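Local atomic coordinates of RRNA methyltransferase (Streptomyces viridochromogenes, PDB entry 1O9G), a protein that methylates N1 of guanosine 2535 in 23S ribosomal RNA, using S-adenosyl-L-methionine as methyl donor, and so confers resistance to the orthosomycin antibiotic avilamycin. Residues A[54-59]-A[81-86]. The protein carries 3 engineered substitutions. Residues are numbered along the deposited sequence; the frame is centred on the assembly and turned at random.
Sequences TLWDPC and IASDVD
L55, D57, I81 and S83 zip strands 53-57 and 77-84 together in parallel. Backbone bonds run from I81 N to L55 O (2.9 Å), D57 N to I81 O (2.9 Å) and S83 N to D57 O (3.0 Å), the pattern expected of parallel strands.

One side-chain bond reinforces them: W56 NE1 donates to S83 OG (3.1 Å, N-H...O angle 162°), which sits only 10° out of the indole plane. With CG anti to the backbone N (chi1 -180°), the indole edge reaches across to the neighbouring strand. A water bonded to S83 OG and P58 O gives the hydroxyl a second partner.

W56 and I81 share a sheet face, where I81 CG2 meets W56 CD1 at 3.7 Å. P58 CB sits over one indole face, offset toward the rim, and V163 of helix 160-164 packs on W56, I81 and S83.

At the end of strand 53-57, D57 OD1 accepts from C59 N (3.1 Å), forming an Asx turn, and also bonds T174, while D84 OD2 bonds G61 N. Two carboxylates from adjacent strands thus hold backbone N-H groups of the loop after strand 53-57, at the C-terminal ends of the parallel strands, where Rossmann-like methyltransferases usually bind S-adenosyl-L-methionine.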
# COMPACT_ATOMS: atom_id res chain seq x y z
N THR A 54 0.15 -11.58 4.61
CA THR A 54 -0.91 -10.65 4.87
C THR A 54 -0.30 -9.26 4.95
O THR A 54 0.62 -9.02 5.75
CB THR A 54 -1.61 -11.02 6.16
OG1 THR A 54 -2.27 -12.29 5.98
CG2 THR A 54 -2.65 -9.98 6.53
N LEU A 55 -0.77 -8.37 4.09
CA LEU A 55 -0.26 -7.00 3.97
C LEU A 55 -1.31 -6.00 4.43
O LEU A 55 -2.46 -6.06 4.00
CB LEU A 55 0.09 -6.73 2.52
CG LEU A 55 0.46 -5.31 2.07
CD1 LEU A 55 1.68 -4.84 2.71
CD2 LEU A 55 0.55 -5.20 0.56
N TRP A 56 -0.89 -5.06 5.29
CA TRP A 56 -1.76 -4.04 5.85
C TRP A 56 -1.20 -2.66 5.52
O TRP A 56 -0.02 -2.38 5.76
CB TRP A 56 -1.80 -4.22 7.36
CG TRP A 56 -2.64 -3.29 8.18
CD1 TRP A 56 -3.68 -2.50 7.79
CD2 TRP A 56 -2.55 -3.15 9.61
NE1 TRP A 56 -4.23 -1.87 8.87
CE2 TRP A 56 -3.55 -2.23 10.00
CE3 TRP A 56 -1.68 -3.66 10.58
CZ2 TRP A 56 -3.73 -1.85 11.32
CZ3 TRP A 56 -1.87 -3.26 11.91
CH2 TRP A 56 -2.88 -2.37 12.26
N ASP A 57 -2.09 -1.78 5.04
CA ASP A 57 -1.81 -0.36 4.91
C ASP A 57 -2.77 0.38 5.84
O ASP A 57 -3.96 0.52 5.54
CB ASP A 57 -1.98 0.10 3.48
CG ASP A 57 -1.55 1.52 3.28
OD1 ASP A 57 -1.43 2.28 4.28
OD2 ASP A 57 -1.29 1.95 2.14
N PRO A 58 -2.27 0.79 7.01
CA PRO A 58 -3.06 1.47 8.05
C PRO A 58 -3.20 2.98 7.87
O PRO A 58 -3.81 3.65 8.71
CB PRO A 58 -2.28 1.18 9.33
CG PRO A 58 -0.85 1.19 8.89
CD PRO A 58 -0.90 0.54 7.51
N CYS A 59 -2.63 3.52 6.80
CA CYS A 59 -2.85 4.90 6.39
C CYS A 59 -3.10 4.90 4.91
O CYS A 59 -2.37 5.48 4.11
CB CYS A 59 -1.68 5.82 6.70
SG CYS A 59 -1.02 5.68 8.35
N ILE A 81 -5.32 -5.71 3.96
CA ILE A 81 -6.12 -4.96 4.90
C ILE A 81 -5.82 -3.49 4.72
O ILE A 81 -4.67 -3.10 4.72
CB ILE A 81 -5.81 -5.39 6.35
CG1 ILE A 81 -6.02 -6.91 6.49
CG2 ILE A 81 -6.67 -4.60 7.31
CD1 ILE A 81 -5.57 -7.52 7.79
N ALA A 82 -6.88 -2.69 4.62
CA ALA A 82 -6.75 -1.24 4.51
C ALA A 82 -7.47 -0.57 5.68
O ALA A 82 -8.58 -0.95 6.06
CB ALA A 82 -7.34 -0.75 3.26
N SER A 83 -6.85 0.46 6.20
CA SER A 83 -7.54 1.31 7.14
C SER A 83 -6.96 2.72 7.11
O SER A 83 -5.83 2.94 6.64
CB SER A 83 -7.53 0.71 8.55
OG SER A 83 -6.22 0.54 9.08
N ASP A 84 -7.77 3.68 7.55
CA ASP A 84 -7.38 5.08 7.65
C ASP A 84 -8.39 5.81 8.53
O ASP A 84 -9.44 5.27 8.84
CB ASP A 84 -7.31 5.74 6.27
CG ASP A 84 -6.26 6.85 6.19
OD1 ASP A 84 -6.03 7.53 7.21
OD2 ASP A 84 -5.65 7.13 5.15
N VAL A 85 -8.08 7.04 8.93
CA VAL A 85 -8.85 7.72 9.96
C VAL A 85 -10.08 8.44 9.47
O VAL A 85 -11.01 8.60 10.26
CB VAL A 85 -7.98 8.73 10.76
CG1 VAL A 85 -6.78 8.06 11.35
CG2 VAL A 85 -7.54 9.92 9.92
N ASP A 86 -10.09 8.93 8.23
CA ASP A 86 -11.20 9.78 7.76
C ASP A 86 -12.04 9.12 6.65
O ASP A 86 -11.52 8.37 5.85
CB ASP A 86 -10.69 11.14 7.26
CG ASP A 86 -10.05 11.97 8.35
OD1 ASP A 86 -10.62 12.05 9.46
OD2 ASP A 86 -8.98 12.60 8.18
O HOH W 1 -5.55 2.66 10.45